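Local coordinates for protein beta-lactamase II (Erythrobacter litoralis, PDB 6V72) that probably hydrolyses beta-lactams to substituted beta-amino acids as a zinc-dependent class B metallo-beta-lactamase, and so is associated with antibiotic resistance, at residues A[157-162]-A[209-214]; A[163-168]-A[182-187]. All coordinates share one frame; numbering follows the deposited sequence.

Contact 1: residues A[157-162]-A[209-214]; sequences RLYYPG and VRNFAA
Y159 lays the outer end of its phenol across the helical turn at N211 and F212: OH comes to 3.4 Å from N211 CB, and ring atom CE2 lies 3.6 Å from the backbone O of N211. With CG anti to the backbone N (chi1 -177°), the ring reaches out from the end of strand 157-159 to helix 205-215. It crosses the N211 side chain at about a right angle, the ring and amide planes 88° apart. That amide supplies the one hydrogen bond between the segments, N211 ND2 to P161 O at 2.9 Å. The bond is nearly straight, 175° at the hydrogen, and the carbonyl oxygen lies in the amide plane. Here the helix packs against the edge strand of the smaller, four-stranded sheet, one half of the αβ/βα sandwich of the metallo-beta-lactamase fold. The OD1 end of the same amide accepts a hydrogen bond from Q207 NE2, one turn back, which fixes which way the amide faces. P161 CB rests 4.3 Å from F212 CB, an apolar contact, while the phenyl ring of F212 runs on toward T171 and I186. W144 and F216 pack against the Y159 ring.

Contact 2: residues A[163-168]-A[182-187]; sequences GAHTRD and GGCMIK
K187 NZ, which lies 3.9 Å from H165 ND1, is held by C184 O at 2.7 Å and by a weak bond of 3.2 Å to water 1. The bend at chi2 (-50°) turns the lysine back over its own segment, so that the ammonium comes up beside the H165 imidazole. Water 1 sits at the edge of that ring, in its plane, 2.7 Å from H165 ND1, and so bridges histidine and lysine. The positive end of K187 would probably polarise both the carbonyl and the water. C184 CB covers one face of the imidazole, offset toward the rim and 3.6 Å from H165 CD2, in a CH-pi contact 20° off the ring normal. SG lies farther out, obliquely placed. H165 carries its CG anti to the backbone N (chi1 176°), which swings the ring toward C184. Next to the histidine in sequence, A164 CB packs 3.8 Å from CG of M185, a selenomethionine modelled in two conformers, and Y205 of helix 205-215 touches both A164 and H165. At the far end of segment 163-168, R167 grips the D168 carboxylate side-on through NE and NH2, and NH2 also forms a salt bridge with E123. H165 and C184 are zinc ligands seen in this protein, although the metal is absent from this chain; C184 also packs beside H96, another ligand. A histidine from one loop and a cysteine from another, set side by side for separate zinc ions, are characteristic of the subclass B1 metallo-beta-lactamase active site.

Contact 2 is nested along the chain inside the loop closed by contact 1, in the order 157-162, 163-168, 182-187, 209-214, and their centres lie 10 Å apart. Segment 163-168 continues directly from 157-162, and strands 171-174 and 179-181 of the four-stranded sheet lie in the interval before 182-187. The contacts touch where F212 meets G182 and I186 and, in the conformer modelled here, where P161 CG packs 3.6 Å from M185 SE; Y160 OH also probably hydrogen-bonds to R167 O. Helix 205-215 serves both, with its first turn, at Y205, facing contact 2 and N211 and F212 facing contact 1. The buried packing at the sheet edge thus runs straight into the loops carrying zinc ligands.

Contact 1: residues A[157-162]-A[209-214]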
ATOM      1  N   ARG A 157      18.998  -0.848 -22.518  1.00 12.72           N
ATOM      2  CA  ARG A 157      20.003  -0.275 -21.636  1.00 12.83           C
ATOM      3  C   ARG A 157      19.522  -0.472 -20.209  1.00 12.74           C
ATOM      4  O   ARG A 157      18.434  -0.012 -19.846  1.00 14.42           O
ATOM      5  CB  ARG A 157      20.237   1.195 -21.959  1.00 15.45           C
ATOM      6  CG  ARG A 157      20.759   1.399 -23.383  1.00 16.31           C
ATOM      7  CD  ARG A 157      22.113   0.755 -23.607  1.00 20.70           C
ATOM      8  NE  ARG A 157      22.729   1.269 -24.831  1.00 20.73           N
ATOM      9  CZ  ARG A 157      22.969   0.546 -25.926  1.00 20.12           C
ATOM     10  NH1 ARG A 157      23.504   1.130 -26.982  1.00 20.01           N
ATOM     11  NH2 ARG A 157      22.701  -0.753 -25.964  1.00 19.39           N
ATOM     12  N   LEU A 158      20.308  -1.188 -19.420  1.00 13.06           N
ATOM     13  CA  LEU A 158      19.930  -1.539 -18.052  1.00 12.89           C
ATOM     14  C   LEU A 158      20.477  -0.519 -17.061  1.00 11.78           C
ATOM     15  O   LEU A 158      21.668  -0.195 -17.102  1.00 11.76           O
ATOM     16  CB  LEU A 158      20.491  -2.909 -17.691  1.00 14.98           C
ATOM     17  CG  LEU A 158      19.767  -4.154 -18.161  1.00 20.64           C
ATOM     18  CD1 LEU A 158      19.286  -4.070 -19.568  1.00 21.75           C
ATOM     19  CD2 LEU A 158      20.751  -5.296 -17.981  1.00 24.77           C
ATOM     20  N   TYR A 159      19.622  -0.052 -16.150  1.00 11.32           N
ATOM     21  CA  TYR A 159      19.974   1.018 -15.225  1.00  9.68           C
ATOM     22  C   TYR A 159      19.487   0.679 -13.821  1.00 11.56           C
ATOM     23  O   TYR A 159      18.294   0.414 -13.617  1.00 12.19           O
ATOM     24  CB  TYR A 159      19.357   2.352 -15.682  1.00 11.61           C
ATOM     25  CG  TYR A 159      19.760   3.497 -14.783  1.00 11.72           C
ATOM     26  CD1 TYR A 159      21.056   3.992 -14.796  1.00 12.82           C
ATOM     27  CD2 TYR A 159      18.843   4.077 -13.907  1.00 14.82           C
ATOM     28  CE1 TYR A 159      21.426   5.031 -13.965  1.00 13.76           C
ATOM     29  CE2 TYR A 159      19.197   5.103 -13.079  1.00 14.88           C
ATOM     30  CZ  TYR A 159      20.484   5.588 -13.103  1.00 14.02           C
ATOM     31  OH  TYR A 159      20.834   6.642 -12.262  1.00 16.70           O
ATOM     32  N   TYR A 160      20.404   0.718 -12.855  1.00 10.95           N
ATOM     33  CA  TYR A 160      20.048   0.526 -11.452  1.00  9.88           C
ATOM     34  C   TYR A 160      19.918   1.900 -10.823  1.00 11.70           C
ATOM     35  O   TYR A 160      20.934   2.602 -10.691  1.00 12.52           O
ATOM     36  CB  TYR A 160      21.117  -0.291 -10.716  1.00 11.34           C
ATOM     37  CG  TYR A 160      20.870  -0.351  -9.227  1.00 12.01           C
ATOM     38  CD1 TYR A 160      19.634  -0.759  -8.719  1.00 11.95           C
ATOM     39  CD2 TYR A 160      21.858   0.021  -8.329  1.00 14.05           C
ATOM     40  CE1 TYR A 160      19.405  -0.809  -7.367  1.00 13.84           C
ATOM     41  CE2 TYR A 160      21.624  -0.022  -6.963  1.00 16.08           C
ATOM     42  CZ  TYR A 160      20.391  -0.437  -6.491  1.00 14.14           C
ATOM     43  OH  TYR A 160      20.141  -0.483  -5.126  1.00 18.06           O
ATOM     44  N   PRO A 161      18.709   2.339 -10.437  1.00 10.81           N
ATOM     45  CA  PRO A 161      18.533   3.710  -9.937  1.00 12.90           C
ATOM     46  C   PRO A 161      18.774   3.865  -8.451  1.00 12.14           C
ATOM     47  O   PRO A 161      18.792   5.004  -7.968  1.00 13.46           O
ATOM     48  CB  PRO A 161      17.063   3.995 -10.263  1.00 14.01           C
ATOM     49  CG  PRO A 161      16.380   2.635 -10.030  1.00 11.85           C
ATOM     50  CD  PRO A 161      17.417   1.638 -10.611  1.00 11.81           C
ATOM     51  N   GLY A 162      18.943   2.776  -7.715  1.00 12.75           N
ATOM     52  CA  GLY A 162      18.933   2.809  -6.267  1.00 14.31           C
ATOM     53  C   GLY A 162      17.685   2.144  -5.720  1.00 12.00           C
ATOM     54  O   GLY A 162      16.765   1.774  -6.453  1.00 13.91           O
ATOM     55  N   VAL A 209      13.837   7.540  -8.029  1.00 11.88           N
ATOM     56  CA  VAL A 209      12.979   7.943  -9.142  1.00 11.88           C
ATOM     57  C   VAL A 209      13.625   9.087  -9.924  1.00 11.80           C
ATOM     58  O   VAL A 209      13.598   9.100 -11.158  1.00 12.83           O
ATOM     59  CB  VAL A 209      11.571   8.316  -8.634  1.00 11.97           C
ATOM     60  CG1 VAL A 209      10.707   8.890  -9.764  1.00 14.14           C
ATOM     61  CG2 VAL A 209      10.884   7.100  -8.057  1.00 12.68           C
ATOM     62  N   ARG A 210      14.234  10.056  -9.228  1.00 12.39           N
ATOM     63  CA  ARG A 210      14.921  11.126  -9.943  1.00 13.42           C
ATOM     64  C   ARG A 210      16.046  10.571 -10.795  1.00 13.60           C
ATOM     65  O   ARG A 210      16.307  11.076 -11.896  1.00 15.16           O
ATOM     66  CB  ARG A 210      15.496  12.148  -8.965  1.00 13.55           C
ATOM     67  CG  ARG A 210      14.458  12.901  -8.129  1.00 14.26           C
ATOM     68  CD  ARG A 210      15.145  14.030  -7.335  1.00 15.54           C
ATOM     69  NE  ARG A 210      14.195  14.588  -6.377  1.00 17.94           N
ATOM     70  CZ  ARG A 210      14.165  14.298  -5.079  1.00 17.29           C
ATOM     71  NH1 ARG A 210      15.097  13.514  -4.539  1.00 18.97           N
ATOM     72  NH2 ARG A 210      13.204  14.808  -4.316  1.00 19.81           N
ATOM     73  N   ASN A 211      16.769   9.571 -10.271  1.00 12.96           N
ATOM     74  CA  ASN A 211      17.868   8.965 -11.021  1.00 12.54           C
ATOM     75  C   ASN A 211      17.360   8.302 -12.299  1.00 12.34           C
ATOM     76  O   ASN A 211      17.954   8.455 -13.366  1.00 14.36           O
ATOM     77  CB  ASN A 211      18.582   7.940 -10.143  1.00 12.15           C
ATOM     78  CG  ASN A 211      19.360   8.588  -8.997  1.00 13.12           C
ATOM     79  OD1 ASN A 211      19.666   9.788  -9.027  1.00 16.32           O
ATOM     80  ND2 ASN A 211      19.706   7.790  -8.004  1.00 14.80           N
ATOM     81  N   PHE A 212      16.261   7.549 -12.193  1.00 13.58           N
ATOM     82  CA  PHE A 212      15.631   6.943 -13.372  1.00 12.44           C
ATOM     83  C   PHE A 212      15.231   8.002 -14.394  1.00 13.74           C
ATOM     84  O   PHE A 212      15.485   7.850 -15.598  1.00 13.95           O
ATOM     85  CB  PHE A 212      14.410   6.122 -12.930  1.00 12.21           C
ATOM     86  CG  PHE A 212      13.533   5.636 -14.062  1.00 12.92           C
ATOM     87  CD1 PHE A 212      13.937   4.590 -14.877  1.00 13.35           C
ATOM     88  CD2 PHE A 212      12.291   6.209 -14.287  1.00 14.17           C
ATOM     89  CE1 PHE A 212      13.110   4.128 -15.908  1.00 11.89           C
ATOM     90  CE2 PHE A 212      11.457   5.756 -15.312  1.00 14.91           C
ATOM     91  CZ  PHE A 212      11.875   4.713 -16.125  1.00 13.89           C
ATOM     92  N   ALA A 213      14.583   9.078 -13.928  1.00 12.74           N
ATOM     93  CA  ALA A 213      14.150  10.137 -14.842  1.00 13.46           C
ATOM     94  C   ALA A 213      15.335  10.754 -15.574  1.00 13.78           C
ATOM     95  O   ALA A 213      15.230  11.098 -16.758  1.00 19.40           O
ATOM     96  CB  ALA A 213      13.387  11.210 -14.067  1.00 15.86           C
ATOM     97  N   ALA A 214      16.474  10.895 -14.889  1.00 13.85           N
ATOM     98  CA  ALA A 214      17.659  11.488 -15.498  1.00 14.13           C
ATOM     99  C   ALA A 214      18.412  10.509 -16.383  1.00 14.03           C
ATOM    100  O   ALA A 214      19.114  10.936 -17.308  1.00 17.03           O
ATOM    101  CB  ALA A 214      18.604  12.008 -14.409  1.00 16.77           C
TER

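Contact 2: residues A[163-168]-A[182-187]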
ATOM      1  N   GLY A 163      17.651   2.027  -4.393  1.00 14.51           N
ATOM      2  CA  GLY A 163      16.529   1.369  -3.743  1.00 14.99           C
ATOM      3  C   GLY A 163      15.237   2.159  -3.877  1.00 13.81           C
ATOM      4  O   GLY A 163      15.220   3.391  -3.831  1.00 14.03           O
ATOM      5  N   ALA A 164      14.134   1.439  -4.019  1.00 12.07           N
ATOM      6  CA  ALA A 164      12.842   2.110  -4.098  1.00 12.59           C
ATOM      7  C   ALA A 164      11.761   1.107  -3.715  1.00 11.78           C
ATOM      8  O   ALA A 164      11.570   0.839  -2.530  1.00 15.60           O
ATOM      9  CB  ALA A 164      12.620   2.697  -5.492  1.00 13.37           C
ATOM     10  N   HIS A 165      11.085   0.508  -4.700  1.00 13.17           N
ATOM     11  CA  HIS A 165      10.068  -0.490  -4.376  1.00 13.82           C
ATOM     12  C   HIS A 165      10.699  -1.693  -3.680  1.00 16.03           C
ATOM     13  O   HIS A 165      10.114  -2.276  -2.744  1.00 16.22           O
ATOM     14  CB  HIS A 165       9.331  -0.909  -5.643  1.00 17.06           C
ATOM     15  CG  HIS A 165       8.332  -2.005  -5.436  1.00 24.08           C
ATOM     16  ND1 HIS A 165       7.033  -1.761  -5.049  1.00 28.52           N
ATOM     17  CD2 HIS A 165       8.434  -3.347  -5.594  1.00 27.31           C
ATOM     18  CE1 HIS A 165       6.379  -2.908  -4.959  1.00 28.84           C
ATOM     19  NE2 HIS A 165       7.208  -3.887  -5.282  1.00 30.91           N
ATOM     20  N   THR A 166      11.898  -2.068  -4.118  1.00 14.29           N
ATOM     21  CA  THR A 166      12.782  -2.983  -3.415  1.00 14.95           C
ATOM     22  C   THR A 166      14.186  -2.403  -3.425  1.00 13.18           C
ATOM     23  O   THR A 166      14.487  -1.477  -4.171  1.00 15.60           O
ATOM     24  CB  THR A 166      12.801  -4.376  -4.050  1.00 18.41           C
ATOM     25  OG1 THR A 166      13.313  -4.269  -5.388  1.00 21.23           O
ATOM     26  CG2 THR A 166      11.419  -4.963  -4.086  1.00 21.87           C
ATOM     27  N   ARG A 167      15.072  -2.998  -2.621  1.00 15.26           N
ATOM     28  CA  ARG A 167      16.448  -2.510  -2.551  1.00 15.31           C
ATOM     29  C   ARG A 167      17.141  -2.616  -3.899  1.00 16.41           C
ATOM     30  O   ARG A 167      17.968  -1.765  -4.259  1.00 19.04           O
ATOM     31  CB  ARG A 167      17.244  -3.301  -1.507  1.00 17.42           C
ATOM     32  CG  ARG A 167      18.655  -2.733  -1.237  1.00 21.76           C
ATOM     33  CD  ARG A 167      19.512  -3.651  -0.359  1.00 24.66           C
ATOM     34  NE  ARG A 167      19.725  -4.933  -1.027  1.00 24.93           N
ATOM     35  CZ  ARG A 167      20.176  -6.040  -0.440  1.00 24.57           C
ATOM     36  NH1 ARG A 167      20.506  -6.029   0.857  1.00 24.62           N
ATOM     37  NH2 ARG A 167      20.300  -7.156  -1.166  1.00 25.80           N
ATOM     38  N   ASP A 168      16.837  -3.666  -4.651  1.00 15.50           N
ATOM     39  CA  ASP A 168      17.633  -3.989  -5.824  1.00 17.48           C
ATOM     40  C   ASP A 168      16.834  -3.872  -7.123  1.00 14.87           C
ATOM     41  O   ASP A 168      17.256  -4.413  -8.153  1.00 17.67           O
ATOM     42  CB  ASP A 168      18.229  -5.386  -5.659  1.00 20.03           C
ATOM     43  CG  ASP A 168      19.024  -5.543  -4.333  1.00 24.06           C
ATOM     44  OD1 ASP A 168      19.894  -4.684  -4.016  1.00 25.42           O
ATOM     45  OD2 ASP A 168      18.761  -6.520  -3.595  1.00 28.55           O
ATOM     46  N   GLY A 182       9.910   1.233 -16.117  1.00 13.11           N
ATOM     47  CA  GLY A 182      10.223   1.476 -14.729  1.00 13.85           C
ATOM     48  C   GLY A 182       9.970   0.318 -13.803  1.00 14.26           C
ATOM     49  O   GLY A 182      10.144   0.467 -12.595  1.00 16.75           O
ATOM     50  N   GLY A 183       9.574  -0.843 -14.314  1.00 14.36           N
ATOM     51  CA  GLY A 183       9.332  -1.970 -13.428  1.00 14.94           C
ATOM     52  C   GLY A 183       8.273  -1.669 -12.375  1.00 16.86           C
ATOM     53  O   GLY A 183       7.272  -1.010 -12.636  1.00 16.85           O
ATOM     54  N   CYS A 184       8.487  -2.175 -11.160  1.00 16.54           N
ATOM     55  CA  CYS A 184       7.533  -1.959 -10.082  1.00 17.90           C
ATOM     56  C   CYS A 184       7.755  -0.653  -9.347  1.00 16.42           C
ATOM     57  O   CYS A 184       6.973  -0.330  -8.450  1.00 20.29           O
ATOM     58  CB  CYS A 184       7.580  -3.099  -9.075  1.00 24.72           C
ATOM     59  SG  CYS A 184       6.726  -4.628  -9.628  1.00 33.08           S
HETATM   60  N   MSE A 185       8.772   0.104  -9.720  0.60 14.66           N
HETATM   61  CA  MSE A 185       9.084   1.327  -9.028  0.60 15.14           C
HETATM   62  C   MSE A 185       8.178   2.481  -9.467  0.60 12.35           C
HETATM   63  O   MSE A 185       7.838   3.351  -8.665  0.60 13.42           O
HETATM   64  CB  MSE A 185      10.545   1.644  -9.272  0.60 21.59           C
HETATM   65  CG  MSE A 185      10.997   3.004  -8.909  0.60 31.17           C
HETATM   66 SE   MSE A 185      12.889   2.974  -9.347  0.60 42.76          SE
HETATM   67  CE  MSE A 185      13.092   1.140  -9.973  0.60 42.81           C
ATOM     68  N   ILE A 186       7.785   2.473 -10.744  1.00 13.60           N
ATOM     69  CA  ILE A 186       7.007   3.556 -11.341  1.00 13.36           C
ATOM     70  C   ILE A 186       5.542   3.161 -11.331  1.00 12.38           C
ATOM     71  O   ILE A 186       5.188   2.021 -11.696  1.00 15.56           O
ATOM     72  CB  ILE A 186       7.498   3.864 -12.770  1.00 14.34           C
ATOM     73  CG1 ILE A 186       8.968   4.299 -12.737  1.00 14.66           C
ATOM     74  CG2 ILE A 186       6.640   4.954 -13.448  1.00 16.57           C
ATOM     75  CD1 ILE A 186       9.217   5.633 -12.004  1.00 16.91           C
ATOM     76  N   LYS A 187       4.700   4.087 -10.876  1.00 13.37           N
ATOM     77  CA  LYS A 187       3.257   3.936 -10.793  1.00 15.16           C
ATOM     78  C   LYS A 187       2.584   4.914 -11.739  1.00 16.91           C
ATOM     79  O   LYS A 187       3.214   5.828 -12.278  1.00 15.06           O
ATOM     80  CB  LYS A 187       2.750   4.206  -9.374  1.00 19.89           C
ATOM     81  CG  LYS A 187       3.446   3.473  -8.279  1.00 25.19           C
ATOM     82  CD  LYS A 187       3.564   1.993  -8.541  1.00 26.82           C
ATOM     83  CE  LYS A 187       4.021   1.339  -7.269  1.00 32.06           C
ATOM     84  NZ  LYS A 187       4.509  -0.036  -7.480  1.00 33.90           N
TER
HETATM   85  O   HOH W   1       6.214   0.777  -4.933  1.00 25.88           O